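Local coordinates for protein putative thioesterase (Escherichia coli, PDB 5UGZ) that releases intermediates from the colibactin NRPS/PKS assembly line as a type II thioesterase, probably by hydrolysing their thioester linkages, at residues I111-H116 with K190-T195; Q145-E150 with N177-Y182; Y185-K190 with E218-R223. All coordinates share one frame; numbering follows the deposited sequence.

Contact 1 of 3, residues I111-H116 with K190-T195; sequences ILDHGH and KARTLT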
loop_
_atom_site.group_PDB
_atom_site.type_symbol
_atom_site.label_atom_id
_atom_site.label_comp_id
_atom_site.label_asym_id
_atom_site.label_seq_id
_atom_site.Cartn_x
_atom_site.Cartn_y
_atom_site.Cartn_z
ATOM N N ILE A 111 9.403 11.295 -4.006
ATOM C CA ILE A 111 10.551 10.896 -4.815
ATOM C C ILE A 111 10.748 11.888 -5.955
ATOM O O ILE A 111 11.851 12.399 -6.180
ATOM C CB ILE A 111 10.351 9.454 -5.333
ATOM C CG1 ILE A 111 10.501 8.438 -4.190
ATOM C CG2 ILE A 111 11.272 9.130 -6.520
ATOM C CD1 ILE A 111 9.908 7.064 -4.481
ATOM N N LEU A 112 9.664 12.195 -6.676
ATOM C CA LEU A 112 9.731 13.156 -7.774
ATOM C C LEU A 112 10.179 14.539 -7.291
ATOM O O LEU A 112 11.002 15.187 -7.947
ATOM C CB LEU A 112 8.375 13.229 -8.485
ATOM C CG LEU A 112 8.057 12.085 -9.463
ATOM C CD1 LEU A 112 6.608 12.141 -9.868
ATOM C CD2 LEU A 112 8.925 12.170 -10.684
ATOM N N ASP A 113 9.660 15.005 -6.143
ATOM C CA ASP A 113 10.149 16.255 -5.541
ATOM C C ASP A 113 11.651 16.242 -5.281
ATOM O O ASP A 113 12.259 17.314 -5.160
ATOM C CB ASP A 113 9.462 16.548 -4.203
ATOM C CG ASP A 113 7.997 16.825 -4.342
ATOM O OD1 ASP A 113 7.540 17.115 -5.469
ATOM O OD2 ASP A 113 7.300 16.756 -3.310
ATOM N N HIS A 114 12.254 15.062 -5.137
ATOM C CA HIS A 114 13.691 14.951 -4.947
ATOM C C HIS A 114 14.472 14.921 -6.257
ATOM O O HIS A 114 15.700 15.015 -6.233
ATOM C CB HIS A 114 14.008 13.706 -4.114
ATOM C CG HIS A 114 13.880 13.929 -2.638
ATOM N ND1 HIS A 114 12.664 14.023 -2.004
ATOM C CD2 HIS A 114 14.817 14.105 -1.679
ATOM C CE1 HIS A 114 12.858 14.222 -0.714
ATOM N NE2 HIS A 114 14.156 14.281 -0.491
ATOM N N GLY A 115 13.807 14.821 -7.392
ATOM C CA GLY A 115 14.498 14.804 -8.653
ATOM C C GLY A 115 14.808 13.444 -9.219
ATOM O O GLY A 115 15.681 13.350 -10.089
ATOM N N HIS A 116 14.141 12.392 -8.760
ATOM C CA HIS A 116 14.268 11.081 -9.374
ATOM C C HIS A 116 13.334 10.990 -10.573
ATOM O O HIS A 116 12.415 11.791 -10.729
ATOM C CB HIS A 116 13.947 9.977 -8.366
ATOM C CG HIS A 116 14.867 9.951 -7.188
ATOM N ND1 HIS A 116 16.092 9.325 -7.216
ATOM C CD2 HIS A 116 14.741 10.473 -5.945
ATOM C CE1 HIS A 116 16.682 9.461 -6.041
ATOM N NE2 HIS A 116 15.882 10.154 -5.252
ATOM N N LYS A 190 -1.169 18.130 -5.855
ATOM C CA LYS A 190 0.255 18.032 -6.147
ATOM C C LYS A 190 0.675 19.000 -7.260
ATOM O O LYS A 190 -0.150 19.620 -7.937
ATOM C CB LYS A 190 0.608 16.589 -6.533
ATOM C CG LYS A 190 0.196 15.523 -5.508
ATOM C CD LYS A 190 1.060 15.566 -4.259
ATOM C CE LYS A 190 0.431 14.750 -3.163
ATOM N NZ LYS A 190 0.949 15.169 -1.838
ATOM N N ALA A 191 1.987 19.108 -7.454
ATOM C CA ALA A 191 2.564 20.001 -8.447
ATOM C C ALA A 191 2.730 19.354 -9.816
ATOM O O ALA A 191 3.399 19.933 -10.680
ATOM C CB ALA A 191 3.927 20.511 -7.969
ATOM N N ARG A 192 2.145 18.184 -10.043
ATOM C CA ARG A 192 2.470 17.437 -11.247
ATOM C C ARG A 192 1.490 16.299 -11.375
ATOM O O ARG A 192 1.014 15.771 -10.369
ATOM C CB ARG A 192 3.884 16.872 -11.176
ATOM C CG ARG A 192 3.929 15.780 -10.150
ATOM C CD ARG A 192 5.241 15.128 -10.110
ATOM N NE ARG A 192 6.269 16.013 -9.594
ATOM C CZ ARG A 192 6.421 16.306 -8.309
ATOM N NH1 ARG A 192 5.582 15.821 -7.397
ATOM N NH2 ARG A 192 7.409 17.093 -7.938
ATOM N N THR A 193 1.194 15.930 -12.615
ATOM C CA THR A 193 0.419 14.734 -12.930
ATOM C C THR A 193 1.389 13.609 -13.249
ATOM O O THR A 193 2.300 13.785 -14.070
ATOM C CB THR A 193 -0.516 14.950 -14.126
ATOM O OG1 THR A 193 -1.430 16.007 -13.840
ATOM C CG2 THR A 193 -1.327 13.708 -14.381
ATOM N N LEU A 194 1.198 12.463 -12.597
ATOM C CA LEU A 194 1.972 11.281 -12.945
ATOM C C LEU A 194 1.805 10.983 -14.430
ATOM O O LEU A 194 0.776 11.290 -15.039
ATOM C CB LEU A 194 1.532 10.091 -12.082
ATOM C CG LEU A 194 1.732 10.338 -10.573
ATOM C CD1 LEU A 194 1.167 9.226 -9.724
ATOM C CD2 LEU A 194 3.186 10.534 -10.258
ATOM N N THR A 195 2.848 10.410 -15.027
ATOM C CA THR A 195 2.840 10.032 -16.434
ATOM C C THR A 195 3.123 8.541 -16.622
ATOM O O THR A 195 3.754 8.140 -17.598
ATOM C CB THR A 195 3.858 10.846 -17.225
ATOM O OG1 THR A 195 5.175 10.480 -16.809
ATOM C CG2 THR A 195 3.676 12.302 -16.991
#

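Contact 2 of 3, residues Q145-E150 with N177-Y182; sequences QAFMEE and NDYRLY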
loop_
_atom_site.group_PDB
_atom_site.type_symbol
_atom_site.label_atom_id
_atom_site.label_comp_id
_atom_site.label_asym_id
_atom_site.label_seq_id
_atom_site.Cartn_x
_atom_site.Cartn_y
_atom_site.Cartn_z
ATOM N N GLN A 145 -9.494 -1.936 23.382
ATOM C CA GLN A 145 -10.402 -3.072 23.283
ATOM C C GLN A 145 -11.516 -2.809 22.277
ATOM O O GLN A 145 -11.852 -3.678 21.462
ATOM C CB GLN A 145 -10.992 -3.383 24.651
ATOM C CG GLN A 145 -12.024 -4.483 24.604
ATOM C CD GLN A 145 -11.461 -5.796 25.059
ATOM O OE1 GLN A 145 -10.925 -6.570 24.255
ATOM N NE2 GLN A 145 -11.555 -6.056 26.364
ATOM N N ALA A 146 -12.111 -1.615 22.331
ATOM C CA ALA A 146 -13.188 -1.271 21.407
ATOM C C ALA A 146 -12.683 -1.097 19.973
ATOM O O ALA A 146 -13.390 -1.442 19.019
ATOM C CB ALA A 146 -13.886 -0.001 21.889
ATOM N N PHE A 147 -11.475 -0.553 19.804
ATOM C CA PHE A 147 -10.885 -0.414 18.475
ATOM C C PHE A 147 -10.745 -1.773 17.796
ATOM O O PHE A 147 -11.250 -1.984 16.688
ATOM C CB PHE A 147 -9.526 0.289 18.592
ATOM C CG PHE A 147 -8.770 0.390 17.293
ATOM C CD1 PHE A 147 -9.074 1.384 16.369
ATOM C CD2 PHE A 147 -7.742 -0.494 17.003
ATOM C CE1 PHE A 147 -8.378 1.480 15.163
ATOM C CE2 PHE A 147 -7.042 -0.403 15.799
ATOM C CZ PHE A 147 -7.360 0.588 14.882
ATOM N N MET A 148 -10.088 -2.724 18.462
ATOM C CA MET A 148 -9.820 -4.012 17.836
ATOM C C MET A 148 -11.100 -4.772 17.529
ATOM O O MET A 148 -11.156 -5.506 16.535
ATOM C CB MET A 148 -8.906 -4.850 18.721
ATOM C CG MET A 148 -7.524 -4.239 18.913
ATOM S SD MET A 148 -6.654 -4.018 17.350
ATOM C CE MET A 148 -6.559 -5.716 16.788
ATOM N N GLU A 149 -12.131 -4.626 18.366
ATOM C CA GLU A 149 -13.413 -5.243 18.047
ATOM C C GLU A 149 -14.011 -4.606 16.801
ATOM O O GLU A 149 -14.571 -5.300 15.946
ATOM C CB GLU A 149 -14.366 -5.142 19.242
ATOM C CG GLU A 149 -13.885 -5.894 20.496
ATOM C CD GLU A 149 -14.896 -5.877 21.649
ATOM O OE1 GLU A 149 -15.984 -6.472 21.501
ATOM O OE2 GLU A 149 -14.604 -5.272 22.708
ATOM N N GLU A 150 -13.862 -3.292 16.656
ATOM C CA GLU A 150 -14.430 -2.633 15.485
ATOM C C GLU A 150 -13.707 -3.032 14.206
ATOM O O GLU A 150 -14.339 -3.172 13.154
ATOM C CB GLU A 150 -14.394 -1.120 15.653
ATOM C CG GLU A 150 -15.049 -0.399 14.499
ATOM C CD GLU A 150 -16.540 -0.705 14.376
ATOM O OE1 GLU A 150 -17.182 -1.056 15.392
ATOM O OE2 GLU A 150 -17.077 -0.588 13.260
ATOM N N ASN A 177 -1.777 2.752 15.444
ATOM C CA ASN A 177 -0.975 3.836 14.891
ATOM C C ASN A 177 -1.213 3.997 13.397
ATOM O O ASN A 177 -1.353 5.125 12.907
ATOM C CB ASN A 177 0.508 3.588 15.148
ATOM C CG ASN A 177 1.378 4.722 14.626
ATOM O OD1 ASN A 177 1.750 4.754 13.449
ATOM N ND2 ASN A 177 1.674 5.674 15.488
ATOM N N ASP A 178 -1.223 2.883 12.653
ATOM C CA ASP A 178 -1.432 2.962 11.210
ATOM C C ASP A 178 -2.825 3.467 10.868
ATOM O O ASP A 178 -3.005 4.125 9.838
ATOM C CB ASP A 178 -1.190 1.604 10.555
ATOM C CG ASP A 178 0.279 1.282 10.451
ATOM O OD1 ASP A 178 1.086 2.183 10.760
ATOM O OD2 ASP A 178 0.628 0.151 10.062
ATOM N N TYR A 179 -3.823 3.153 11.689
ATOM C CA TYR A 179 -5.124 3.779 11.492
ATOM C C TYR A 179 -5.058 5.273 11.767
ATOM O O TYR A 179 -5.645 6.067 11.027
ATOM C CB TYR A 179 -6.166 3.106 12.369
ATOM C CG TYR A 179 -6.797 1.930 11.674
ATOM C CD1 TYR A 179 -6.160 0.697 11.620
ATOM C CD2 TYR A 179 -8.024 2.059 11.045
ATOM C CE1 TYR A 179 -6.735 -0.375 10.973
ATOM C CE2 TYR A 179 -8.603 0.992 10.397
ATOM C CZ TYR A 179 -7.960 -0.220 10.362
ATOM O OH TYR A 179 -8.564 -1.268 9.715
ATOM N N ARG A 180 -4.321 5.674 12.811
ATOM C CA ARG A 180 -4.153 7.097 13.090
ATOM C C ARG A 180 -3.564 7.824 11.887
ATOM O O ARG A 180 -4.047 8.891 11.500
ATOM C CB ARG A 180 -3.273 7.292 14.329
ATOM C CG ARG A 180 -3.321 8.705 14.918
ATOM C CD ARG A 180 -2.356 8.845 16.078
ATOM N NE ARG A 180 -2.379 10.191 16.635
ATOM C CZ ARG A 180 -1.495 11.145 16.346
ATOM N NH1 ARG A 180 -0.505 10.900 15.504
ATOM N NH2 ARG A 180 -1.604 12.349 16.897
ATOM N N LEU A 181 -2.524 7.256 11.278
ATOM C CA LEU A 181 -1.943 7.864 10.086
ATOM C C LEU A 181 -2.981 8.028 8.986
ATOM O O LEU A 181 -3.062 9.086 8.353
ATOM C CB LEU A 181 -0.768 7.027 9.583
ATOM C CG LEU A 181 0.379 6.899 10.564
ATOM C CD1 LEU A 181 1.522 6.118 9.949
ATOM C CD2 LEU A 181 0.816 8.293 10.965
ATOM N N TYR A 182 -3.782 6.993 8.726
ATOM C CA TYR A 182 -4.699 7.102 7.596
ATOM C C TYR A 182 -5.878 8.016 7.913
ATOM O O TYR A 182 -6.350 8.734 7.027
ATOM C CB TYR A 182 -5.164 5.711 7.150
ATOM C CG TYR A 182 -6.134 5.723 5.978
ATOM C CD1 TYR A 182 -5.691 5.701 4.664
ATOM C CD2 TYR A 182 -7.505 5.751 6.201
ATOM C CE1 TYR A 182 -6.608 5.715 3.589
ATOM C CE2 TYR A 182 -8.429 5.754 5.152
ATOM C CZ TYR A 182 -7.981 5.737 3.851
ATOM O OH TYR A 182 -8.916 5.745 2.830
#

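Contact 3 of 3, residues Y185-K190 with E218-R223; sequences YVFQAK and EKFTTR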
loop_
_atom_site.group_PDB
_atom_site.type_symbol
_atom_site.label_atom_id
_atom_site.label_comp_id
_atom_site.label_asym_id
_atom_site.label_seq_id
_atom_site.Cartn_x
_atom_site.Cartn_y
_atom_site.Cartn_z
ATOM N N TYR A 185 -5.070 11.731 7.764
ATOM C CA TYR A 185 -4.546 12.085 6.460
ATOM C C TYR A 185 -5.447 13.117 5.784
ATOM O O TYR A 185 -6.672 12.967 5.746
ATOM C CB TYR A 185 -4.407 10.822 5.616
ATOM C CG TYR A 185 -4.080 11.093 4.179
ATOM C CD1 TYR A 185 -2.857 11.629 3.820
ATOM C CD2 TYR A 185 -4.989 10.812 3.182
ATOM C CE1 TYR A 185 -2.550 11.875 2.513
ATOM C CE2 TYR A 185 -4.695 11.053 1.877
ATOM C CZ TYR A 185 -3.472 11.587 1.539
ATOM O OH TYR A 185 -3.168 11.850 0.223
ATOM N N VAL A 186 -4.835 14.171 5.253
ATOM C CA VAL A 186 -5.532 15.256 4.572
ATOM C C VAL A 186 -4.882 15.441 3.204
ATOM O O VAL A 186 -3.739 15.910 3.114
ATOM C CB VAL A 186 -5.481 16.558 5.385
ATOM C CG1 VAL A 186 -5.977 17.741 4.548
ATOM C CG2 VAL A 186 -6.285 16.411 6.679
ATOM N N PHE A 187 -5.605 15.089 2.141
ATOM C CA PHE A 187 -5.061 15.223 0.796
ATOM C C PHE A 187 -4.785 16.687 0.461
ATOM O O PHE A 187 -5.627 17.559 0.696
ATOM C CB PHE A 187 -6.037 14.624 -0.226
ATOM C CG PHE A 187 -5.682 14.931 -1.662
ATOM C CD1 PHE A 187 -4.582 14.343 -2.263
ATOM C CD2 PHE A 187 -6.458 15.803 -2.410
ATOM C CE1 PHE A 187 -4.248 14.623 -3.570
ATOM C CE2 PHE A 187 -6.133 16.090 -3.719
ATOM C CZ PHE A 187 -5.021 15.496 -4.304
ATOM N N GLN A 188 -3.605 16.966 -0.094
ATOM C CA GLN A 188 -3.370 18.249 -0.752
ATOM C C GLN A 188 -2.876 18.005 -2.166
ATOM O O GLN A 188 -1.897 17.284 -2.368
ATOM C CB GLN A 188 -2.363 19.133 -0.010
ATOM C CG GLN A 188 -2.309 20.580 -0.553
ATOM C CD GLN A 188 -3.361 21.517 0.072
ATOM O OE1 GLN A 188 -3.488 21.598 1.290
ATOM N NE2 GLN A 188 -4.099 22.234 -0.769
ATOM N N ALA A 189 -3.542 18.626 -3.133
ATOM C CA ALA A 189 -3.164 18.511 -4.535
ATOM C C ALA A 189 -1.667 18.698 -4.760
ATOM O O ALA A 189 -0.981 19.355 -3.966
ATOM C CB ALA A 189 -3.955 19.523 -5.367
ATOM N N LYS A 190 -1.169 18.130 -5.855
ATOM C CA LYS A 190 0.255 18.032 -6.147
ATOM C C LYS A 190 0.675 19.000 -7.260
ATOM O O LYS A 190 -0.150 19.620 -7.937
ATOM C CB LYS A 190 0.608 16.589 -6.533
ATOM C CG LYS A 190 0.196 15.523 -5.508
ATOM C CD LYS A 190 1.060 15.566 -4.259
ATOM C CE LYS A 190 0.431 14.750 -3.163
ATOM N NZ LYS A 190 0.949 15.169 -1.838
ATOM N N GLU A 218 -8.312 8.409 -11.851
ATOM C CA GLU A 218 -7.803 8.562 -13.209
ATOM C C GLU A 218 -7.159 9.920 -13.462
ATOM O O GLU A 218 -6.262 10.024 -14.309
ATOM C CB GLU A 218 -8.940 8.298 -14.202
ATOM C CG GLU A 218 -9.381 6.830 -14.196
ATOM C CD GLU A 218 -10.684 6.576 -14.926
ATOM O OE1 GLU A 218 -11.169 7.480 -15.646
ATOM O OE2 GLU A 218 -11.231 5.461 -14.768
ATOM N N LYS A 219 -7.572 10.969 -12.751
ATOM C CA LYS A 219 -6.962 12.278 -12.983
ATOM C C LYS A 219 -5.521 12.379 -12.485
ATOM O O LYS A 219 -4.855 13.378 -12.783
ATOM C CB LYS A 219 -7.793 13.371 -12.314
ATOM C CG LYS A 219 -8.066 13.106 -10.852
ATOM C CD LYS A 219 -8.588 14.338 -10.160
ATOM C CE LYS A 219 -8.909 14.055 -8.708
ATOM N NZ LYS A 219 -10.029 13.082 -8.576
ATOM N N PHE A 220 -5.030 11.398 -11.729
ATOM C CA PHE A 220 -3.712 11.471 -11.110
ATOM C C PHE A 220 -2.591 10.992 -12.022
ATOM O O PHE A 220 -1.419 11.081 -11.639
ATOM C CB PHE A 220 -3.717 10.677 -9.796
ATOM C CG PHE A 220 -4.541 11.323 -8.727
ATOM C CD1 PHE A 220 -4.089 12.465 -8.095
ATOM C CD2 PHE A 220 -5.789 10.828 -8.392
ATOM C CE1 PHE A 220 -4.856 13.083 -7.129
ATOM C CE2 PHE A 220 -6.563 11.443 -7.419
ATOM C CZ PHE A 220 -6.103 12.568 -6.795
ATOM N N THR A 221 -2.922 10.510 -13.223
ATOM C CA THR A 221 -1.940 10.150 -14.233
ATOM C C THR A 221 -2.471 10.546 -15.606
ATOM O O THR A 221 -3.682 10.574 -15.833
ATOM C CB THR A 221 -1.633 8.644 -14.197
ATOM O OG1 THR A 221 -0.612 8.331 -15.158
ATOM C CG2 THR A 221 -2.876 7.848 -14.521
ATOM N N THR A 222 -1.553 10.873 -16.518
ATOM C CA THR A 222 -1.951 11.097 -17.903
ATOM C C THR A 222 -2.100 9.809 -18.688
ATOM O O THR A 222 -2.592 9.848 -19.822
ATOM C CB THR A 222 -0.940 11.956 -18.636
ATOM O OG1 THR A 222 0.313 11.264 -18.661
ATOM C CG2 THR A 222 -0.783 13.296 -17.960
ATOM N N ARG A 223 -1.678 8.679 -18.135
ATOM C CA ARG A 223 -1.781 7.424 -18.849
ATOM C C ARG A 223 -3.028 6.668 -18.412
ATOM O O ARG A 223 -3.871 7.157 -17.654
ATOM C CB ARG A 223 -0.503 6.602 -18.683
ATOM C CG ARG A 223 0.651 7.329 -19.321
ATOM C CD ARG A 223 1.811 6.460 -19.754
ATOM N NE ARG A 223 1.432 5.213 -20.410
ATOM C CZ ARG A 223 2.321 4.326 -20.843
ATOM N NH1 ARG A 223 3.615 4.570 -20.702
ATOM N NH2 ARG A 223 1.929 3.198 -21.413
#

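Contact 1 of 3, residues I111-H116 with K190-T195
At the C-terminal end of helix 99-113, Leu112 and Asp113 receive the side chain of Arg192 from the loop that runs from helix 165-183 to strand 198-203. Arg192 leaves its backbone with CG between N and the carbonyl carbon (chi1 70°) and bends again at chi3 (68°), which lays the guanidinium over the last helical turn. CB of Leu112 sits over the centre of one face, 3.6 Å from Arg192 CZ. At the edge, near the guanidinium plane, a single carboxylate oxygen of Asp113 forms a salt bridge with both terminal nitrogens: the bond from Arg192 NH1 to Asp113 OD1 is weak and bent (3.0 Å), while NH2 to the same oxygen is straighter, though its modelled length is implausibly short. Only OD1 takes part, so this is not the paired two-oxygen bidentate bridge, and the carboxylate and guanidinium planes are tilted 49° apart. Arg192 NH1 is also hydrogen-bonded to His109 ND1, one turn back on the same helix, which limits rotation of the group. Farther back along the arginine, toward CD, Leu112 CD1 packs on it and lies 3.8 Å from Leu194 CD2, and Met118 extends this apolar patch. Beyond Asp113 the chain turns away at Gly115, whose positive phi, bond from N to Leu112 O and weak following bond from His116 N to Ile111 O belong to the Schellman motif that ends this helix.

Contact 2 of 3, residues Q145-E150 with N177-Y182
Phe147 places its CG anti to the backbone N (chi1 175°), and the -88° chi1 of Tyr179 turns that ring to meet it, giving a buried T-shaped pair between helices 144-154 and 165-183. Both helices lie in the insertion between strands 121-125 and 198-203 of the parallel sheet, consistent with the helical lid of alpha/beta-hydrolase thioesterases. The ring of Phe147 supplies the edge and that of Tyr179 the face; the planes stand 84° apart and the centroids 5.1 Å. Such a meeting points the C-H groups of Phe147 at the pi cloud of Tyr179, and no hydrogen bond links the two segments. Elsewhere the same helices meet through Met148, which packs on Met168, Thr172 and Ile175, while Phe147 also touches Lys176. On helix 165-183, Tyr182 reaches Leu99 and Ile102 of helix 99-113, and Asp178 makes a salt bridge to Arg60, in the loop after strand 50-54. The tip of Phe147 lands near the CB end of the tyrosine ring: its CZ is 3.5 Å from Tyr179 CD1 and equally far from CG, whereas Tyr179 CE1 is 4.1 Å away. Beside that tip, CE1 of Phe147 rests 3.9 Å from Tyr179 CB.

Contact 3 of 3, residues Y185-K190 with E218-R223
Phe187 extends from the loop after helix 165-183 to meet Phe220 of the 3-10 segment before strand 225-230, and its neighbours change from Tyr185 near the base to Phe220 at the tip. Its CB lies 4.0 Å from the OH of Tyr185; chi1 of 170° swings CG to the side away from N, and the ring runs on past that hydroxyl, which sits in the ring plane at the edge, 3.8 Å from Phe187 CD1. Farther out, one face of the ring carries Ala189 N, offset toward the rim and 3.7 Å from Phe187 CZ. At the end of the ring, CE1 touches Phe220 CE1 at 3.9 Å, and CZ comes closest to Phe220 CE1, at 3.7 Å. The two side chains come from opposite directions with their ring planes 89° apart. Phe187 CZ lies in the plane of the Phe220 ring at its edge, but Phe220 CE1 approaches the Phe187 ring obliquely. Phe105 of helix 99-113 touches Phe187 and meets Phe220 edge-to-face, while Asp131, from the loop following strand 121-125, touches both rings. The pair therefore joins the loops flanking strand 198-203 against the side of helix 99-113.

Contacts 1 and 3 form one continuous region: their centres are 11 Å apart, they share Lys190, and backbone hydrogen bonds probably join them from Leu194 N to Phe220 O (3.1 Å) and from Thr222 N to Leu194 O (2.8 Å). Contact 2 stands apart, its centre 31 Å from that of contact 1 and 26 Å from that of contact 3, although helix 165-183 leads directly into segment 185-190. Helix 99-113 relates all three. Its last turn takes part in contact 1, its Phe105 packs beside contact 3, and its N-terminal end overlaps a GxSxG pattern, probably the nucleophile elbow after strand 91-97, near which Tyr179 of contact 2 lies without touching.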